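Side-chain contacts in fatty Acid Kinase (Fak) B3 protein (Streptococcus pneumoniae, PDB 6CNG), which binds linoleic acid and probably other long-chain fatty acids, and may serve in lipid transport or fatty acid metabolism as the FakB component of fatty acid kinase: residues S47-I52 / V58-A63; L65-M70 / L284-A289; D237-A242 / L294-E299. One frame throughout, in Å; residues are numbered along the deposited sequence.

Overall arrangement
All three contacts reach the linoleic acid and follow one another along it. Interaction 1 brings Leu50 to the carboxylate end, interaction 2 lays Tyr288 and Ala289 along the chain as far as its second double bond, and interaction 3 adds Leu295 at that same bond. Interactions 1 and 2, with centres about 10 Å apart, are joined directly: Asp61 OD2 lies 2.7 Å from Leu284 N, probably hydrogen-bonded, and Phe59 and Ile52 pack on Met70. Interaction 3, centred about 27 Å from interaction 1, belongs to the other sheet; it meets interaction 2 where Ala289 CB approaches Leu295 CD2 at 4.0 Å, beside the ligand.

Interaction 1: S47-I52 / V58-A63; sequences SVPLTI and VFVDDA. With EIC (linoleic acid), chain C.
A beta hairpin at the carboxylate end of the fatty-acid pocket holds strand 43-54 against strand 57-60. Ile52 and Phe59 form an antiparallel hydrogen-bonded pair: Ile52 N gives to Phe59 O and Phe59 N to Ile52 O, both at 3.0 Å. Ile52 O also lies at the edge of the Phe59 ring, in its plane. Next comes the non-hydrogen-bonded pair Thr51 and Val60, two beta-branched residues suited to extended chain, whose methyls CG2 and CG2 meet at 4.1 Å. Val60 points CG1 away from its own backbone N (chi1 179°) and sets it on Pro49 CG at 3.6 Å; the proline ring offers a rigid apolar surface where the regular pairing gives out. Asp61 N donates to Leu50 O, approaching almost in line with the C=O bond, while a water bridges Asp61 O and, weakly, Ser47 O. Leu50 turns to the lipid, CD2 lying 3.4 Å from C2 of linoleic acid, a fit of branched hydrocarbon to acyl chain. The Asp61 carboxylate is satisfied by Gly283 N and Leu284 N at the start of helix 283-289, by Ser29 OG and by a salt bridge to Arg34. Helix 67-76 packs through Met70 on Ile52 and Phe59, whereas Val48 faces helix 88-95.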
loop_
_atom_site.group_PDB
_atom_site.type_symbol
_atom_site.label_atom_id
_atom_site.label_comp_id
_atom_site.label_asym_id
_atom_site.label_seq_id
_atom_site.Cartn_x
_atom_site.Cartn_y
_atom_site.Cartn_z
ATOM N N SER A 47 -2.713 5.244 11.405
ATOM C CA SER A 47 -2.656 5.608 10.006
ATOM C C SER A 47 -2.843 7.101 9.833
ATOM O O SER A 47 -3.716 7.720 10.458
ATOM C CB SER A 47 -3.665 4.886 9.145
ATOM O OG SER A 47 -3.222 4.967 7.800
ATOM N N VAL A 48 -2.026 7.654 8.954
ATOM C CA VAL A 48 -2.028 9.086 8.660
ATOM C C VAL A 48 -2.686 9.283 7.303
ATOM O O VAL A 48 -2.133 8.882 6.265
ATOM C CB VAL A 48 -0.611 9.665 8.706
ATOM C CG1 VAL A 48 -0.651 11.155 8.392
ATOM C CG2 VAL A 48 0.019 9.373 10.036
ATOM N N PRO A 49 -3.856 9.914 7.252
ATOM C CA PRO A 49 -4.612 9.959 6.005
ATOM C C PRO A 49 -4.034 10.926 4.986
ATOM O O PRO A 49 -3.595 12.030 5.304
ATOM C CB PRO A 49 -5.992 10.429 6.469
ATOM C CG PRO A 49 -5.710 11.222 7.644
ATOM C CD PRO A 49 -4.581 10.586 8.344
ATOM N N LEU A 50 -4.049 10.493 3.742
ATOM C CA LEU A 50 -3.981 11.432 2.637
ATOM C C LEU A 50 -5.387 11.940 2.339
ATOM O O LEU A 50 -6.377 11.448 2.874
ATOM C CB LEU A 50 -3.365 10.774 1.396
ATOM C CG LEU A 50 -1.839 10.747 1.411
ATOM C CD1 LEU A 50 -1.301 9.618 2.240
ATOM C CD2 LEU A 50 -1.266 10.694 0.028
ATOM N N THR A 51 -5.467 12.916 1.449
ATOM C CA THR A 51 -6.743 13.494 1.082
ATOM C C THR A 51 -6.966 13.335 -0.406
ATOM O O THR A 51 -6.023 13.213 -1.184
ATOM C CB THR A 51 -6.803 14.974 1.428
ATOM O OG1 THR A 51 -5.756 15.658 0.740
ATOM C CG2 THR A 51 -6.631 15.169 2.903
ATOM N N ILE A 52 -8.242 13.332 -0.775
ATOM C CA ILE A 52 -8.689 13.301 -2.159
ATOM C C ILE A 52 -9.699 14.420 -2.345
ATOM O O ILE A 52 -10.728 14.441 -1.674
ATOM C CB ILE A 52 -9.334 11.954 -2.506
ATOM C CG1 ILE A 52 -8.276 10.843 -2.415
ATOM C CG2 ILE A 52 -9.940 12.000 -3.882
ATOM C CD1 ILE A 52 -8.804 9.539 -1.930
ATOM N N VAL A 58 -13.643 17.893 0.058
ATOM C CA VAL A 58 -12.438 17.177 0.445
ATOM C C VAL A 58 -12.815 15.938 1.240
ATOM O O VAL A 58 -13.661 15.989 2.139
ATOM C CB VAL A 58 -11.475 18.064 1.246
ATOM C CG1 VAL A 58 -10.352 17.235 1.759
ATOM C CG2 VAL A 58 -10.951 19.176 0.389
ATOM N N PHE A 59 -12.185 14.829 0.903
ATOM C CA PHE A 59 -12.383 13.578 1.597
ATOM C C PHE A 59 -11.071 13.228 2.273
ATOM O O PHE A 59 -10.006 13.242 1.641
ATOM C CB PHE A 59 -12.791 12.495 0.611
ATOM C CG PHE A 59 -14.083 12.777 -0.095
ATOM C CD1 PHE A 59 -14.103 13.510 -1.267
ATOM C CD2 PHE A 59 -15.286 12.298 0.404
ATOM C CE1 PHE A 59 -15.288 13.758 -1.912
ATOM C CE2 PHE A 59 -16.484 12.548 -0.247
ATOM C CZ PHE A 59 -16.486 13.270 -1.402
ATOM N N VAL A 60 -11.142 12.964 3.558
ATOM C CA VAL A 60 -9.972 12.568 4.317
ATOM C C VAL A 60 -10.017 11.060 4.476
ATOM O O VAL A 60 -11.048 10.499 4.862
ATOM C CB VAL A 60 -9.920 13.283 5.668
ATOM C CG1 VAL A 60 -8.709 12.817 6.430
ATOM C CG2 VAL A 60 -9.868 14.762 5.441
ATOM N N ASP A 61 -8.903 10.407 4.145
ATOM C CA ASP A 61 -8.846 8.950 4.061
ATOM C C ASP A 61 -8.468 8.363 5.412
ATOM O O ASP A 61 -7.402 7.780 5.599
ATOM C CB ASP A 61 -7.860 8.518 2.985
ATOM C CG ASP A 61 -7.919 7.007 2.672
ATOM O OD1 ASP A 61 -8.890 6.324 3.035
ATOM O OD2 ASP A 61 -6.976 6.504 2.037
ATOM N N ASP A 62 -9.373 8.547 6.358
ATOM C CA ASP A 62 -9.334 7.881 7.645
ATOM C C ASP A 62 -10.496 6.898 7.700
ATOM O O ASP A 62 -11.274 6.761 6.758
ATOM C CB ASP A 62 -9.303 8.904 8.775
ATOM C CG ASP A 62 -10.565 9.657 8.904
ATOM O OD1 ASP A 62 -11.608 9.110 8.515
ATOM O OD2 ASP A 62 -10.515 10.797 9.410
ATOM N N ALA A 63 -10.611 6.195 8.821
ATOM C CA ALA A 63 -11.605 5.130 8.907
ATOM C C ALA A 63 -13.043 5.646 8.931
ATOM O O ALA A 63 -13.964 4.848 8.722
ATOM C CB ALA A 63 -11.350 4.269 10.138
HETATM C C1 EIC C . -0.427 11.960 -3.267
HETATM C C2 EIC C . -0.668 10.455 -3.307
HETATM C C3 EIC C . -0.342 9.818 -4.639
HETATM C C4 EIC C . -0.304 8.311 -4.538
HETATM C C5 EIC C . 0.122 7.666 -5.839
HETATM C C6 EIC C . 0.273 6.154 -5.710
HETATM C C7 EIC C . -1.065 5.403 -5.667
HETATM C C8 EIC C . -0.854 3.929 -5.373
HETATM C C9 EIC C . -2.213 3.286 -5.222
HETATM C C10 EIC C . -2.794 2.667 -6.226
HETATM C C11 EIC C . -2.164 2.565 -7.608
HETATM C C12 EIC C . -2.313 1.104 -8.011
HETATM C C13 EIC C . -1.337 0.349 -8.466
HETATM C C14 EIC C . 0.068 0.874 -8.675
HETATM C C15 EIC C . 0.906 0.769 -7.403
HETATM C C16 EIC C . 2.311 1.283 -7.678
HETATM C C17 EIC C . 3.130 1.352 -6.422
HETATM C C18 EIC C . 4.498 1.909 -6.744
HETATM O O1 EIC C . 0.611 12.441 -2.737
HETATM O O2 EIC C . -1.283 12.725 -3.776
HETATM O O HOH W 1 -5.936 7.619 8.089
#

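Interaction 2: L65-M70 / L284-A289. With EIC (linoleic acid), chain C.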
loop_
_atom_site.group_PDB
_atom_site.type_symbol
_atom_site.label_atom_id
_atom_site.label_comp_id
_atom_site.label_asym_id
_atom_site.label_seq_id
_atom_site.Cartn_x
_atom_site.Cartn_y
_atom_site.Cartn_z
ATOM N N LEU A 65 -14.117 7.510 6.623
ATOM C CA LEU A 65 -14.463 7.792 5.242
ATOM C C LEU A 65 -15.406 6.738 4.683
ATOM O O LEU A 65 -15.130 5.533 4.747
ATOM C CB LEU A 65 -13.202 7.851 4.380
ATOM C CG LEU A 65 -13.452 8.253 2.913
ATOM C CD1 LEU A 65 -13.965 9.694 2.830
ATOM C CD2 LEU A 65 -12.245 8.086 2.070
ATOM N N ASP A 66 -16.520 7.202 4.114
ATOM C CA ASP A 66 -17.362 6.358 3.278
ATOM C C ASP A 66 -16.658 6.267 1.939
ATOM O O ASP A 66 -16.744 7.183 1.116
ATOM C CB ASP A 66 -18.743 6.969 3.099
ATOM C CG ASP A 66 -19.727 6.002 2.493
ATOM O OD1 ASP A 66 -19.319 4.943 1.982
ATOM O OD2 ASP A 66 -20.937 6.292 2.546
ATOM N N ILE A 67 -15.923 5.173 1.728
ATOM C CA ILE A 67 -15.167 5.044 0.491
ATOM C C ILE A 67 -16.114 4.970 -0.693
ATOM O O ILE A 67 -15.843 5.537 -1.751
ATOM C CB ILE A 67 -14.219 3.834 0.543
ATOM C CG1 ILE A 67 -13.245 3.972 1.696
ATOM C CG2 ILE A 67 -13.449 3.745 -0.712
ATOM C CD1 ILE A 67 -12.495 2.710 2.004
ATOM N N ASP A 68 -17.231 4.268 -0.540
ATOM C CA ASP A 68 -18.144 4.100 -1.662
ATOM C C ASP A 68 -18.751 5.427 -2.114
ATOM O O ASP A 68 -18.936 5.651 -3.311
ATOM C CB ASP A 68 -19.201 3.055 -1.314
ATOM C CG ASP A 68 -18.623 1.629 -1.294
ATOM O OD1 ASP A 68 -17.597 1.408 -1.962
ATOM O OD2 ASP A 68 -19.184 0.731 -0.618
ATOM N N GLN A 69 -19.021 6.332 -1.181
ATOM C CA GLN A 69 -19.591 7.621 -1.543
ATOM C C GLN A 69 -18.543 8.510 -2.194
ATOM O O GLN A 69 -18.843 9.268 -3.114
ATOM C CB GLN A 69 -20.143 8.277 -0.282
ATOM C CG GLN A 69 -20.200 9.775 -0.327
ATOM C CD GLN A 69 -21.046 10.271 -1.468
ATOM O OE1 GLN A 69 -20.723 11.277 -2.096
ATOM N NE2 GLN A 69 -22.147 9.571 -1.743
ATOM N N MET A 70 -17.305 8.423 -1.738
ATOM C CA MET A 70 -16.240 9.181 -2.371
ATOM C C MET A 70 -16.056 8.763 -3.818
ATOM O O MET A 70 -15.976 9.601 -4.724
ATOM C CB MET A 70 -14.965 8.929 -1.588
ATOM C CG MET A 70 -13.799 9.751 -2.033
ATOM S SD MET A 70 -12.330 8.764 -2.087
ATOM C CE MET A 70 -12.619 7.802 -3.526
ATOM N N LEU A 284 -7.424 6.081 -0.642
ATOM C CA LEU A 284 -6.379 6.435 -1.579
ATOM C C LEU A 284 -6.149 5.317 -2.566
ATOM O O LEU A 284 -6.072 5.540 -3.771
ATOM C CB LEU A 284 -5.119 6.684 -0.777
ATOM C CG LEU A 284 -3.933 7.223 -1.548
ATOM C CD1 LEU A 284 -3.207 6.116 -2.258
ATOM C CD2 LEU A 284 -4.397 8.301 -2.506
ATOM N N CYS A 285 -5.988 4.116 -2.069
ATOM C CA CYS A 285 -5.726 3.013 -2.972
ATOM C C CYS A 285 -6.926 2.723 -3.845
ATOM O O CYS A 285 -6.756 2.363 -5.003
ATOM C CB CYS A 285 -5.285 1.797 -2.188
ATOM S SG CYS A 285 -3.643 2.002 -1.441
ATOM N N SER A 286 -8.137 2.888 -3.327
ATOM C CA SER A 286 -9.320 2.738 -4.175
ATOM C C SER A 286 -9.317 3.776 -5.279
ATOM O O SER A 286 -9.654 3.483 -6.420
ATOM C CB SER A 286 -10.603 2.863 -3.349
ATOM O OG SER A 286 -10.582 1.974 -2.255
ATOM N N PHE A 287 -8.918 4.992 -4.951
ATOM C CA PHE A 287 -8.954 6.068 -5.910
ATOM C C PHE A 287 -8.036 5.791 -7.071
ATOM O O PHE A 287 -8.379 6.069 -8.222
ATOM C CB PHE A 287 -8.509 7.330 -5.189
ATOM C CG PHE A 287 -8.357 8.505 -6.072
ATOM C CD1 PHE A 287 -9.429 9.034 -6.728
ATOM C CD2 PHE A 287 -7.141 9.099 -6.219
ATOM C CE1 PHE A 287 -9.274 10.126 -7.530
ATOM C CE2 PHE A 287 -6.995 10.185 -7.026
ATOM C CZ PHE A 287 -8.050 10.702 -7.666
ATOM N N TYR A 288 -6.868 5.260 -6.793
ATOM C CA TYR A 288 -5.890 5.075 -7.846
ATOM C C TYR A 288 -5.952 3.719 -8.497
ATOM O O TYR A 288 -5.686 3.605 -9.695
ATOM C CB TYR A 288 -4.515 5.303 -7.276
ATOM C CG TYR A 288 -4.205 6.725 -7.252
ATOM C CD1 TYR A 288 -4.162 7.445 -8.429
ATOM C CD2 TYR A 288 -3.963 7.361 -6.081
ATOM C CE1 TYR A 288 -3.865 8.750 -8.433
ATOM C CE2 TYR A 288 -3.655 8.689 -6.069
ATOM C CZ TYR A 288 -3.610 9.388 -7.253
ATOM O OH TYR A 288 -3.305 10.735 -7.271
ATOM N N ALA A 289 -6.273 2.688 -7.753
ATOM C CA ALA A 289 -6.414 1.383 -8.386
ATOM C C ALA A 289 -7.734 1.255 -9.121
ATOM O O ALA A 289 -7.830 0.491 -10.089
ATOM C CB ALA A 289 -6.295 0.278 -7.342
HETATM C C1 EIC C . -0.427 11.960 -3.267
HETATM C C2 EIC C . -0.668 10.455 -3.307
HETATM C C3 EIC C . -0.342 9.818 -4.639
HETATM C C4 EIC C . -0.304 8.311 -4.538
HETATM C C5 EIC C . 0.122 7.666 -5.839
HETATM C C6 EIC C . 0.273 6.154 -5.710
HETATM C C7 EIC C . -1.065 5.403 -5.667
HETATM C C8 EIC C . -0.854 3.929 -5.373
HETATM C C9 EIC C . -2.213 3.286 -5.222
HETATM C C10 EIC C . -2.794 2.667 -6.226
HETATM C C11 EIC C . -2.164 2.565 -7.608
HETATM C C12 EIC C . -2.313 1.104 -8.011
HETATM C C13 EIC C . -1.337 0.349 -8.466
HETATM C C14 EIC C . 0.068 0.874 -8.675
HETATM C C15 EIC C . 0.906 0.769 -7.403
HETATM C C16 EIC C . 2.311 1.283 -7.678
HETATM C C17 EIC C . 3.130 1.352 -6.422
HETATM C C18 EIC C . 4.498 1.909 -6.744
HETATM O O1 EIC C . 0.611 12.441 -2.737
HETATM O O2 EIC C . -1.283 12.725 -3.776
#
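Ile67 CG2 and Ser286 OG make the close part of this helix-to-helix contact, 3.7 Å apart, with Ser286 CB at 4.0 Å from the same methyl. With CG1 of Ile67 beside the backbone N (chi1 -59°), CG2 is left anti to that N and lies against the small serine; the hydroxyl has its polar partners elsewhere, in Ser282 O and Thr281 OG1, and leaves its flank to hydrocarbon. A looser touch joins Met70 CE to Phe287 CB at 4.5 Å, the flexible thioether spanning a wider separation. The far side of segment 65-70 faces solvent: Asp66 is the N-cap, its OD1 accepting weakly from Gln69 N, and Asp68 makes a salt bridge with Arg254. On segment 284-289, Tyr288 turns to the ligand. Its CB lies 3.3 Å from C10, at the first double bond; the lipid passes over one face of its ring, with Phe287 CD2 against the other, while OH bonds to Ser83 OG, a residue probably involved in fatty-acid binding. Ala289, small enough to let the chain pass, has CB 4.1 Å from C12. Helix 283-289 lies between helix 67-76 and the lipid, with Phe287 touching Ile52 of strand 43-54.

Interaction 3: D237-A242 / L294-E299. With EIC (linoleic acid), chain C.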
loop_
_atom_site.group_PDB
_atom_site.type_symbol
_atom_site.label_atom_id
_atom_site.label_comp_id
_atom_site.label_asym_id
_atom_site.label_seq_id
_atom_site.Cartn_x
_atom_site.Cartn_y
_atom_site.Cartn_z
ATOM N N ASP A 237 0.949 -16.441 -13.007
ATOM C CA ASP A 237 2.216 -16.655 -13.692
ATOM C C ASP A 237 3.263 -15.671 -13.208
ATOM O O ASP A 237 4.406 -16.040 -12.954
ATOM C CB ASP A 237 2.024 -16.487 -15.193
ATOM C CG ASP A 237 1.200 -17.591 -15.812
ATOM O OD1 ASP A 237 1.126 -18.687 -15.252
ATOM O OD2 ASP A 237 0.639 -17.375 -16.897
ATOM N N GLU A 238 2.901 -14.415 -13.073
ATOM C CA GLU A 238 3.895 -13.438 -12.650
ATOM C C GLU A 238 4.346 -13.707 -11.232
ATOM O O GLU A 238 5.495 -13.457 -10.889
ATOM C CB GLU A 238 3.371 -11.999 -12.767
ATOM C CG GLU A 238 3.032 -11.506 -14.200
ATOM C CD GLU A 238 4.198 -11.516 -15.203
ATOM O OE1 GLU A 238 5.375 -11.348 -14.808
ATOM O OE2 GLU A 238 3.909 -11.703 -16.391
ATOM N N LEU A 239 3.456 -14.210 -10.395
ATOM C CA LEU A 239 3.866 -14.564 -9.050
ATOM C C LEU A 239 4.907 -15.675 -9.085
ATOM O O LEU A 239 5.932 -15.617 -8.404
ATOM C CB LEU A 239 2.650 -15.043 -8.283
ATOM C CG LEU A 239 1.886 -14.093 -7.387
ATOM C CD1 LEU A 239 0.682 -14.842 -6.923
ATOM C CD2 LEU A 239 2.715 -13.646 -6.225
ATOM N N VAL A 240 4.632 -16.720 -9.844
ATOM C CA VAL A 240 5.600 -17.797 -9.984
ATOM C C VAL A 240 6.932 -17.263 -10.512
ATOM O O VAL A 240 7.998 -17.560 -9.954
ATOM C CB VAL A 240 5.010 -18.911 -10.867
ATOM C CG1 VAL A 240 6.016 -20.065 -11.071
ATOM C CG2 VAL A 240 3.713 -19.395 -10.264
ATOM N N LYS A 241 6.892 -16.480 -11.601
ATOM C CA LYS A 241 8.110 -16.000 -12.239
ATOM C C LYS A 241 8.939 -15.180 -11.267
ATOM O O LYS A 241 10.172 -15.203 -11.317
ATOM C CB LYS A 241 7.772 -15.129 -13.451
ATOM C CG LYS A 241 7.151 -15.859 -14.585
ATOM C CD LYS A 241 6.359 -14.960 -15.514
ATOM C CE LYS A 241 7.240 -14.036 -16.292
ATOM N NZ LYS A 241 6.527 -13.480 -17.498
ATOM N N ALA A 242 8.270 -14.471 -10.365
ATOM C CA ALA A 242 8.954 -13.583 -9.447
ATOM C C ALA A 242 9.594 -14.314 -8.286
ATOM O O ALA A 242 10.446 -13.738 -7.608
ATOM C CB ALA A 242 7.969 -12.579 -8.885
ATOM N N LEU A 294 -6.609 -4.420 -8.085
ATOM C CA LEU A 294 -5.962 -5.301 -7.130
ATOM C C LEU A 294 -4.526 -4.868 -6.932
ATOM O O LEU A 294 -3.818 -4.627 -7.906
ATOM C CB LEU A 294 -5.957 -6.720 -7.676
ATOM C CG LEU A 294 -5.026 -7.689 -6.940
ATOM C CD1 LEU A 294 -5.517 -7.982 -5.545
ATOM C CD2 LEU A 294 -4.900 -8.957 -7.729
ATOM N N LEU A 295 -4.108 -4.788 -5.671
ATOM C CA LEU A 295 -2.726 -4.518 -5.298
ATOM C C LEU A 295 -2.301 -5.629 -4.352
ATOM O O LEU A 295 -2.611 -5.591 -3.161
ATOM C CB LEU A 295 -2.567 -3.194 -4.578
ATOM C CG LEU A 295 -2.940 -1.881 -5.227
ATOM C CD1 LEU A 295 -1.845 -0.862 -4.885
ATOM C CD2 LEU A 295 -3.151 -2.039 -6.732
ATOM N N MET A 296 -1.545 -6.576 -4.866
ATOM C CA MET A 296 -1.187 -7.763 -4.125
ATOM C C MET A 296 0.262 -7.671 -3.661
ATOM O O MET A 296 1.173 -7.623 -4.480
ATOM C CB MET A 296 -1.380 -8.940 -5.066
ATOM C CG MET A 296 -0.813 -10.185 -4.593
ATOM S SD MET A 296 -1.432 -11.587 -5.530
ATOM C CE MET A 296 -0.647 -11.315 -7.135
ATOM N N GLY A 297 0.462 -7.647 -2.352
ATOM C CA GLY A 297 1.784 -7.783 -1.788
ATOM C C GLY A 297 2.087 -9.235 -1.463
ATOM O O GLY A 297 1.196 -10.008 -1.123
ATOM N N TYR A 298 3.358 -9.607 -1.593
ATOM C CA TYR A 298 3.732 -11.004 -1.387
ATOM C C TYR A 298 5.202 -11.149 -1.031
ATOM O O TYR A 298 6.026 -10.266 -1.282
ATOM C CB TYR A 298 3.374 -11.904 -2.589
ATOM C CG TYR A 298 4.071 -11.553 -3.881
ATOM C CD1 TYR A 298 3.578 -10.562 -4.732
ATOM C CD2 TYR A 298 5.246 -12.218 -4.268
ATOM C CE1 TYR A 298 4.210 -10.241 -5.907
ATOM C CE2 TYR A 298 5.898 -11.889 -5.464
ATOM C CZ TYR A 298 5.374 -10.913 -6.281
ATOM O OH TYR A 298 6.007 -10.601 -7.439
ATOM N N GLU A 299 5.508 -12.294 -0.439
ATOM C CA GLU A 299 6.863 -12.654 -0.050
ATOM C C GLU A 299 7.515 -13.549 -1.096
ATOM O O GLU A 299 6.869 -14.433 -1.660
ATOM C CB GLU A 299 6.820 -13.403 1.278
ATOM C CG GLU A 299 6.397 -12.560 2.464
ATOM C CD GLU A 299 6.318 -13.345 3.732
ATOM O OE1 GLU A 299 6.168 -14.586 3.636
ATOM O OE2 GLU A 299 6.391 -12.706 4.795
HETATM C C1 EIC C . -0.427 11.960 -3.267
HETATM C C2 EIC C . -0.668 10.455 -3.307
HETATM C C3 EIC C . -0.342 9.818 -4.639
HETATM C C4 EIC C . -0.304 8.311 -4.538
HETATM C C5 EIC C . 0.122 7.666 -5.839
HETATM C C6 EIC C . 0.273 6.154 -5.710
HETATM C C7 EIC C . -1.065 5.403 -5.667
HETATM C C8 EIC C . -0.854 3.929 -5.373
HETATM C C9 EIC C . -2.213 3.286 -5.222
HETATM C C10 EIC C . -2.794 2.667 -6.226
HETATM C C11 EIC C . -2.164 2.565 -7.608
HETATM C C12 EIC C . -2.313 1.104 -8.011
HETATM C C13 EIC C . -1.337 0.349 -8.466
HETATM C C14 EIC C . 0.068 0.874 -8.675
HETATM C C15 EIC C . 0.906 0.769 -7.403
HETATM C C16 EIC C . 2.311 1.283 -7.678
HETATM C C17 EIC C . 3.130 1.352 -6.422
HETATM C C18 EIC C . 4.498 1.909 -6.744
HETATM O O1 EIC C . 0.611 12.441 -2.737
HETATM O O2 EIC C . -1.283 12.725 -3.776
#
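Leu239 sets one methyl almost exactly over the centre of the Tyr298 ring. CD2 stands 3.4 Å from the ring centroid, only 9° off the normal, a CH-pi contact so well centred that the methyl touches all six ring carbons. The tyrosine CG occupies the position between its backbone N and carbonyl carbon (chi1 62°), which swings the ring toward the helix and presents a face to it. Leucine suits the position facing the ring because its forked end can serve two partners: while CD2 takes the ring, CD1 and CG both meet Met296 CE at 3.8 Å, the two side chains reaching tip to tip. Met296 bends at its last torsion, bringing the methyl round to Leu239. Helix 228-242 here lies on strand 294-300 in the way of an alpha/beta layer, with the short segments running 31° apart and 10.4 Å between axes. That strand is central in a mixed six-stranded sheet, hydrogen-bonded on one side to strand 176-182 and on the other to strand 247-253. One turn on from Leu239, Ala242 approaches the ring edge, its CB 3.1 Å from Tyr298 OH, a tight fit that suits a side chain of a single methyl. Helix 257-270 adds Ile267 against Leu239 and Leu263 against Met296. From the other face of the strand, Leu295 points to the lipid and brings CD2 to 3.5 Å from C13 of linoleic acid.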